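PDB 5UBA: pseudouridylate synthase RPUSD4, mitochondrial from Homo sapiens, which catalyses the isomerisation of uridine to pseudouridine in mitochondrial RNAs, including the 16S ribosomal RNA whose assembly into a functional mitochondrial ribosome requires it. Local coordinates for residues Q178-E190 / F279-P291. Residues are numbered along the deposited sequence; the frame is centred on the assembly and turned at random. Where two conformers were deposited one is given.
Sequences QVLSSTLSSALVE and FVHSLHRLRLEMP
Thr183 OG1 is held by three partners: it accepts from Ser185 N and Ser186 N, and a water lies 2.7 Å from OG1 and donates to Leu286 O. Its first torsion (chi1 62°) sets OG1 between backbone N and carbonyl carbon, facing the turn, while CG2 reaches across to within 3.3 Å of Leu286 O. A valine here would probably leave Ser185 N and Ser186 N without their acceptor and the bridging water without its partner on the hairpin, and loosen the turn. A second water joins Ser182 O to Arg287 O.

The one direct hydrogen bond between the two segments runs from Glu289 N to Ser181 OG, 2.9 Å and nearly straight at 174°; with OG anti to the backbone N (chi1 -178°), this small hydroxyl faces the passing chain. Leu288 forks over the hairpin, CD2 3.6 Å from Ser182 CA and CD1 against the backbone of Ala187 and Leu188. Branched Leu188 answers with two methyls: CD1 meets the Phe279 ring edge-on, 3.9 Å from CE1, and touches Leu283, while CD2 packs on Pro291 CD.

Arg287, at positive phi, ends the helix in a Schellman motif, and the chain then runs beside a beta hairpin carrying a classic bulge at Leu180-Ser181 and an ST turn at Thr183, a contact that joins helix 277-285 to the mixed sheet of this RluA-family pseudouridine synthase domain.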
ATOM      1  N   GLN A 178      -0.698 -11.716   8.221  1.00 16.07           N
ATOM      2  CA  GLN A 178      -1.705 -12.560   8.827  1.00 17.29           C
ATOM      3  C   GLN A 178      -2.880 -12.639   7.881  1.00 16.02           C
ATOM      4  O   GLN A 178      -3.489 -11.603   7.557  1.00 16.02           O
ATOM      5  CB  GLN A 178      -2.170 -11.918  10.136  1.00 19.36           C
ATOM      6  CG  GLN A 178      -3.389 -12.535  10.780  1.00 21.53           C
ATOM      7  CD  GLN A 178      -3.113 -13.891  11.338  1.00 25.15           C
ATOM      8  OE1 GLN A 178      -2.368 -14.016  12.309  1.00 28.80           O
ATOM      9  NE2 GLN A 178      -3.716 -14.921  10.744  1.00 27.01           N
ATOM     10  N   VAL A 179      -3.245 -13.839   7.471  1.00 15.82           N
ATOM     11  CA  VAL A 179      -4.482 -14.022   6.726  1.00 16.02           C
ATOM     12  C   VAL A 179      -5.670 -13.709   7.640  1.00 17.45           C
ATOM     13  O   VAL A 179      -5.747 -14.236   8.760  1.00 19.30           O
ATOM     14  CB  VAL A 179      -4.600 -15.448   6.148  1.00 16.17           C
ATOM     15  CG1 VAL A 179      -6.011 -15.714   5.629  1.00 16.58           C
ATOM     16  CG2 VAL A 179      -3.531 -15.677   5.085  1.00 16.44           C
ATOM     17  N   LEU A 180      -6.585 -12.871   7.161  1.00 16.07           N
ATOM     18  CA  LEU A 180      -7.818 -12.519   7.875  1.00 17.72           C
ATOM     19  C   LEU A 180      -9.023 -13.349   7.442  1.00 18.45           C
ATOM     20  O   LEU A 180      -9.930 -13.613   8.242  1.00 20.88           O
ATOM     21  CB  LEU A 180      -8.148 -11.054   7.637  1.00 18.45           C
ATOM     22  CG  LEU A 180      -7.127 -10.039   8.144  1.00 19.01           C
ATOM     23  CD1 LEU A 180      -7.598  -8.631   7.788  1.00 19.25           C
ATOM     24  CD2 LEU A 180      -6.880 -10.236   9.642  1.00 20.89           C
ATOM     25  N   SER A 181      -9.043 -13.684   6.164  1.00 17.53           N
ATOM     26  CA  SER A 181     -10.125 -14.448   5.542  1.00 18.46           C
ATOM     27  C   SER A 181      -9.553 -15.159   4.340  1.00 17.87           C
ATOM     28  O   SER A 181      -8.681 -14.609   3.660  1.00 17.71           O
ATOM     29  CB  SER A 181     -11.254 -13.517   5.086  1.00 20.86           C
ATOM     30  OG  SER A 181     -12.328 -14.254   4.533  1.00 25.14           O
ATOM     31  N   SER A 182     -10.056 -16.365   4.037  1.00 16.54           N
ATOM     32  CA  SER A 182      -9.613 -17.081   2.867  1.00 17.04           C
ATOM     33  C   SER A 182     -10.665 -18.017   2.298  1.00 16.78           C
ATOM     34  O   SER A 182     -11.588 -18.465   3.000  1.00 19.04           O
ATOM     35  CB  SER A 182      -8.320 -17.857   3.112  1.00 18.40           C
ATOM     36  OG  SER A 182      -8.497 -18.792   4.166  1.00 20.74           O
ATOM     37  N   THR A 183     -10.523 -18.252   1.008  1.00 16.71           N
ATOM     38  CA  THR A 183     -11.238 -19.342   0.326  1.00 17.13           C
ATOM     39  C   THR A 183     -10.184 -20.391   0.042  1.00 18.46           C
ATOM     40  O   THR A 183      -9.214 -20.471   0.786  1.00 20.54           O
ATOM     41  CB  THR A 183     -11.957 -18.838  -0.933  1.00 17.35           C
ATOM     42  OG1 THR A 183     -10.989 -18.323  -1.855  1.00 18.40           O
ATOM     43  CG2 THR A 183     -12.970 -17.806  -0.598  1.00 17.84           C
ATOM     44  N   LEU A 184     -10.372 -21.241  -0.965  1.00 19.54           N
ATOM     45  CA  LEU A 184      -9.321 -22.167  -1.353  1.00 20.16           C
ATOM     46  C   LEU A 184      -8.354 -21.490  -2.311  1.00 20.52           C
ATOM     47  O   LEU A 184      -7.293 -22.037  -2.583  1.00 23.94           O
ATOM     48  CB  LEU A 184      -9.906 -23.427  -1.995  1.00 21.65           C
ATOM     49  CG  LEU A 184     -11.028 -24.109  -1.220  1.00 23.89           C
ATOM     50  CD1 LEU A 184     -11.412 -25.381  -1.962  1.00 24.97           C
ATOM     51  CD2 LEU A 184     -10.608 -24.380   0.212  1.00 24.96           C
ATOM     52  N   SER A 185      -8.731 -20.305  -2.816  1.00 19.25           N
ATOM     53  CA  SER A 185      -8.020 -19.679  -3.922  1.00 19.74           C
ATOM     54  C   SER A 185      -7.668 -18.198  -3.763  1.00 18.33           C
ATOM     55  O   SER A 185      -6.915 -17.673  -4.562  1.00 21.15           O
ATOM     56  CB  SER A 185      -8.878 -19.856  -5.180  1.00 20.22           C
ATOM     57  OG  SER A 185     -10.155 -19.275  -5.010  1.00 23.70           O
ATOM     58  N   SER A 186      -8.245 -17.522  -2.781  1.00 16.89           N
ATOM     59  CA  SER A 186      -8.028 -16.089  -2.538  1.00 17.33           C
ATOM     60  C   SER A 186      -7.852 -15.868  -1.059  1.00 16.16           C
ATOM     61  O   SER A 186      -8.365 -16.657  -0.249  1.00 16.22           O
ATOM     62  CB  SER A 186      -9.258 -15.267  -2.968  1.00 19.27           C
ATOM     63  OG  SER A 186      -9.582 -15.468  -4.324  1.00 23.92           O
ATOM     64  N   ALA A 187      -7.182 -14.772  -0.682  1.00 15.12           N
ATOM     65  CA  ALA A 187      -7.150 -14.357   0.699  1.00 14.91           C
ATOM     66  C   ALA A 187      -7.227 -12.848   0.900  1.00 14.15           C
ATOM     67  O   ALA A 187      -6.798 -12.094   0.034  1.00 14.71           O
ATOM     68  CB  ALA A 187      -5.921 -14.895   1.378  1.00 15.26           C
ATOM     69  N   LEU A 188      -7.817 -12.433   2.014  1.00 14.57           N
ATOM     70  CA  LEU A 188      -7.671 -11.075   2.543  1.00 14.84           C
ATOM     71  C   LEU A 188      -6.556 -11.164   3.571  1.00 14.58           C
ATOM     72  O   LEU A 188      -6.672 -11.969   4.523  1.00 14.39           O
ATOM     73  CB  LEU A 188      -8.962 -10.596   3.189  1.00 15.46           C
ATOM     74  CG  LEU A 188      -8.895  -9.241   3.902  1.00 16.13           C
ATOM     75  CD1 LEU A 188      -8.496  -8.117   2.951  1.00 16.52           C
ATOM     76  CD2 LEU A 188     -10.219  -8.936   4.608  1.00 17.17           C
ATOM     77  N   VAL A 189      -5.510 -10.360   3.400  1.00 13.99           N
ATOM     78  CA  VAL A 189      -4.301 -10.479   4.201  1.00 13.98           C
ATOM     79  C   VAL A 189      -3.967  -9.129   4.829  1.00 14.01           C
ATOM     80  O   VAL A 189      -3.936  -8.116   4.126  1.00 14.04           O
ATOM     81  CB  VAL A 189      -3.092 -10.958   3.366  1.00 13.43           C
ATOM     82  CG1 VAL A 189      -1.863 -11.215   4.237  1.00 14.34           C
ATOM     83  CG2 VAL A 189      -3.440 -12.198   2.536  1.00 14.54           C
ATOM     84  N   GLU A 190      -3.719  -9.137   6.142  1.00 14.45           N
ATOM     85  CA  GLU A 190      -3.210  -7.965   6.850  1.00 15.31           C
ATOM     86  C   GLU A 190      -1.693  -8.003   6.826  1.00 16.09           C
ATOM     87  O   GLU A 190      -1.075  -9.032   7.128  1.00 16.71           O
ATOM     88  CB  GLU A 190      -3.729  -7.931   8.292  1.00 17.70           C
ATOM     89  CG  GLU A 190      -3.438  -6.623   9.032  1.00 20.61           C
ATOM     90  CD  GLU A 190      -4.333  -6.406  10.280  1.00 24.16           C
ATOM     91  OE1 GLU A 190      -3.947  -7.000  11.328  1.00 23.44           O
ATOM     92  OE2 GLU A 190      -5.397  -5.662  10.272  1.00 24.62           O
ATOM     93  N   PHE A 279     -12.649  -2.396  -3.771  1.00 15.11           N
ATOM     94  CA  PHE A 279     -12.027  -3.434  -2.961  1.00 14.42           C
ATOM     95  C   PHE A 279     -13.119  -4.202  -2.233  1.00 14.49           C
ATOM     96  O   PHE A 279     -13.088  -5.432  -2.200  1.00 15.20           O
ATOM     97  CB  PHE A 279     -11.007  -2.725  -2.018  1.00 13.66           C
ATOM     98  CG  PHE A 279     -10.020  -3.630  -1.278  1.00 14.13           C
ATOM     99  CD1 PHE A 279     -10.414  -4.739  -0.509  1.00 14.43           C
ATOM    100  CD2 PHE A 279      -8.677  -3.276  -1.270  1.00 13.75           C
ATOM    101  CE1 PHE A 279      -9.471  -5.488   0.198  1.00 14.66           C
ATOM    102  CE2 PHE A 279      -7.744  -4.016  -0.547  1.00 14.17           C
ATOM    103  CZ  PHE A 279      -8.143  -5.105   0.179  1.00 14.67           C
ATOM    104  N   VAL A 280     -14.077  -3.484  -1.649  1.00 14.75           N
ATOM    105  CA  VAL A 280     -15.253  -4.107  -1.024  1.00 16.71           C
ATOM    106  C   VAL A 280     -15.966  -5.041  -2.018  1.00 16.73           C
ATOM    107  O   VAL A 280     -16.358  -6.166  -1.649  1.00 17.19           O
ATOM    108  CB  VAL A 280     -16.230  -3.064  -0.491  1.00 18.72           C
ATOM    109  CG1 VAL A 280     -17.501  -3.728   0.025  1.00 19.82           C
ATOM    110  CG2 VAL A 280     -15.584  -2.257   0.635  1.00 19.22           C
ATOM    111  N   HIS A 281     -16.118  -4.577  -3.254  0.50 16.40           N
ATOM    112  CA  HIS A 281     -16.785  -5.357  -4.306  0.50 17.23           C
ATOM    113  C   HIS A 281     -16.021  -6.636  -4.596  0.50 16.93           C
ATOM    114  O   HIS A 281     -16.608  -7.721  -4.599  0.50 17.18           O
ATOM    115  CB  HIS A 281     -16.931  -4.527  -5.579  0.50 18.08           C
ATOM    116  CG  HIS A 281     -17.667  -5.231  -6.676  0.50 18.36           C
ATOM    117  ND1 HIS A 281     -19.029  -5.436  -6.645  0.50 20.97           N
ATOM    118  CD2 HIS A 281     -17.229  -5.763  -7.838  0.50 19.76           C
ATOM    119  CE1 HIS A 281     -19.395  -6.078  -7.741  0.50 19.47           C
ATOM    120  NE2 HIS A 281     -18.325  -6.282  -8.484  0.50 18.65           N
ATOM    121  N   SER A 282     -14.713  -6.524  -4.810  1.00 16.37           N
ATOM    122  CA  SER A 282     -13.865  -7.706  -5.063  1.00 16.97           C
ATOM    123  C   SER A 282     -13.928  -8.711  -3.886  1.00 16.37           C
ATOM    124  O   SER A 282     -14.008  -9.915  -4.099  1.00 17.05           O
ATOM    125  CB  SER A 282     -12.425  -7.294  -5.308  1.00 17.17           C
ATOM    126  OG  SER A 282     -12.305  -6.560  -6.510  1.00 16.95           O
ATOM    127  N   LEU A 283     -13.907  -8.214  -2.651  1.00 16.02           N
ATOM    128  CA  LEU A 283     -14.022  -9.093  -1.474  1.00 17.09           C
ATOM    129  C   LEU A 283     -15.298  -9.923  -1.536  1.00 17.39           C
ATOM    130  O   LEU A 283     -15.274 -11.146  -1.328  1.00 18.16           O
ATOM    131  CB  LEU A 283     -14.017  -8.323  -0.159  1.00 19.48           C
ATOM    132  CG  LEU A 283     -12.681  -7.857   0.379  1.00 21.45           C
ATOM    133  CD1 LEU A 283     -12.896  -7.026   1.642  1.00 22.60           C
ATOM    134  CD2 LEU A 283     -11.725  -8.998   0.660  1.00 21.26           C
ATOM    135  N   HIS A 284     -16.409  -9.245  -1.813  1.00 18.49           N
ATOM    136  CA  HIS A 284     -17.698  -9.908  -1.882  1.00 19.95           C
ATOM    137  C   HIS A 284     -17.717 -10.922  -3.015  1.00 19.09           C
ATOM    138  O   HIS A 284     -18.192 -12.068  -2.830  1.00 20.08           O
ATOM    139  CB  HIS A 284     -18.809  -8.895  -2.136  1.00 23.07           C
ATOM    140  CG  HIS A 284     -20.159  -9.527  -2.240  1.00 28.44           C
ATOM    141  ND1 HIS A 284     -20.809  -9.696  -3.446  1.00 32.82           N
ATOM    142  CD2 HIS A 284     -20.953 -10.082  -1.298  1.00 31.32           C
ATOM    143  CE1 HIS A 284     -21.966 -10.298  -3.232  1.00 32.96           C
ATOM    144  NE2 HIS A 284     -22.074 -10.550  -1.940  1.00 32.83           N
ATOM    145  N   ARG A 285     -17.218 -10.535  -4.182  1.00 17.90           N
ATOM    146  CA  ARG A 285     -17.228 -11.429  -5.347  1.00 18.86           C
ATOM    147  C   ARG A 285     -16.382 -12.667  -5.120  1.00 18.23           C
ATOM    148  O   ARG A 285     -16.721 -13.765  -5.589  1.00 19.51           O
ATOM    149  CB  ARG A 285     -16.751 -10.715  -6.619  1.00 21.39           C
ATOM    150  CG  ARG A 285     -17.636  -9.581  -7.118  1.00 24.21           C
ATOM    151  CD  ARG A 285     -19.080  -9.959  -7.229  1.00 26.55           C
ATOM    152  NE  ARG A 285     -19.265 -11.192  -7.987  1.00 28.91           N
ATOM    153  CZ  ARG A 285     -20.442 -11.812  -8.100  1.00 31.51           C
ATOM    154  NH1 ARG A 285     -20.529 -12.939  -8.800  1.00 32.35           N
ATOM    155  NH2 ARG A 285     -21.525 -11.315  -7.508  1.00 31.49           N
ATOM    156  N   LEU A 286     -15.263 -12.501  -4.415  1.00 17.17           N
ATOM    157  CA  LEU A 286     -14.338 -13.584  -4.164  1.00 17.43           C
ATOM    158  C   LEU A 286     -14.729 -14.432  -2.947  1.00 17.24           C
ATOM    159  O   LEU A 286     -14.042 -15.397  -2.647  1.00 18.33           O
ATOM    160  CB  LEU A 286     -12.915 -13.033  -3.983  1.00 17.20           C
ATOM    161  CG  LEU A 286     -12.321 -12.474  -5.264  1.00 17.51           C
ATOM    162  CD1 LEU A 286     -11.056 -11.694  -4.942  1.00 16.79           C
ATOM    163  CD2 LEU A 286     -12.032 -13.544  -6.290  1.00 17.85           C
ATOM    164  N   ARG A 287     -15.822 -14.083  -2.281  1.00 18.26           N
ATOM    165  CA  ARG A 287     -16.377 -14.810  -1.124  1.00 19.43           C
ATOM    166  C   ARG A 287     -15.496 -14.758   0.092  1.00 19.50           C
ATOM    167  O   ARG A 287     -15.453 -15.691   0.887  1.00 20.91           O
ATOM    168  CB  ARG A 287     -16.747 -16.241  -1.494  1.00 21.33           C
ATOM    169  CG  ARG A 287     -17.615 -16.272  -2.742  1.00 24.95           C
ATOM    170  CD  ARG A 287     -17.863 -17.672  -3.211  1.00 27.50           C
ATOM    171  NE  ARG A 287     -18.611 -17.645  -4.470  1.00 29.84           N
ATOM    172  CZ  ARG A 287     -19.032 -18.727  -5.123  1.00 33.63           C
ATOM    173  NH1 ARG A 287     -19.686 -18.585  -6.273  1.00 34.26           N
ATOM    174  NH2 ARG A 287     -18.776 -19.956  -4.647  1.00 37.65           N
ATOM    175  N   LEU A 288     -14.796 -13.629   0.215  1.00 18.87           N
ATOM    176  CA  LEU A 288     -13.994 -13.308   1.389  1.00 20.03           C
ATOM    177  C   LEU A 288     -14.829 -12.490   2.342  1.00 22.88           C
ATOM    178  O   LEU A 288     -15.759 -11.809   1.929  1.00 26.00           O
ATOM    179  CB  LEU A 288     -12.748 -12.536   0.967  1.00 18.17           C
ATOM    180  CG  LEU A 288     -11.795 -13.348   0.083  1.00 17.23           C
ATOM    181  CD1 LEU A 288     -10.723 -12.472  -0.567  1.00 17.14           C
ATOM    182  CD2 LEU A 288     -11.138 -14.480   0.862  1.00 18.04           C
ATOM    183  N   GLU A 289     -14.522 -12.604   3.623  1.00 23.73           N
ATOM    184  CA  GLU A 289     -15.258 -11.943   4.672  1.00 27.21           C
ATOM    185  C   GLU A 289     -14.399 -10.878   5.335  1.00 27.49           C
ATOM    186  O   GLU A 289     -13.183 -11.015   5.437  1.00 30.31           O
ATOM    187  CB  GLU A 289     -15.661 -12.971   5.729  1.00 30.03           C
ATOM    188  CG  GLU A 289     -16.463 -14.140   5.165  1.00 33.18           C
ATOM    189  CD  GLU A 289     -17.071 -15.017   6.250  1.00 37.79           C
ATOM    190  OE1 GLU A 289     -16.551 -16.133   6.506  1.00 40.43           O
ATOM    191  OE2 GLU A 289     -18.073 -14.586   6.855  1.00 41.40           O
ATOM    192  N   MET A 290     -15.047  -9.848   5.851  1.00 29.10           N
ATOM    193  CA  MET A 290     -14.376  -8.905   6.748  1.00 30.05           C
ATOM    194  C   MET A 290     -14.048  -9.594   8.066  1.00 32.70           C
ATOM    195  O   MET A 290     -14.841 -10.423   8.535  1.00 36.32           O
ATOM    196  CB  MET A 290     -15.286  -7.719   7.031  1.00 29.42           C
ATOM    197  CG  MET A 290     -15.614  -6.885   5.808  1.00 28.77           C
ATOM    198  SD  MET A 290     -14.143  -5.966   5.296  1.00 28.06           S
ATOM    199  CE  MET A 290     -14.281  -4.534   6.369  1.00 27.96           C
ATOM    200  N   PRO A 291     -12.892  -9.268   8.681  1.00 33.28           N
ATOM    201  CA  PRO A 291     -12.599  -9.854  10.000  1.00 34.50           C
ATOM    202  C   PRO A 291     -13.632  -9.434  11.064  1.00 37.73           C
ATOM    203  O   PRO A 291     -14.230  -8.357  10.953  1.00 37.14           O
ATOM    204  CB  PRO A 291     -11.193  -9.326  10.321  1.00 32.97           C
ATOM    205  CG  PRO A 291     -11.064  -8.083   9.514  1.00 32.09           C
ATOM    206  CD  PRO A 291     -11.857  -8.299   8.261  1.00 30.48           C
TER
HETATM  207  O   HOH W   1     -14.267 -16.957   2.953  1.00 27.63           O
HETATM  208  O   HOH W   2     -12.120 -16.911  -3.881  1.00 19.09           O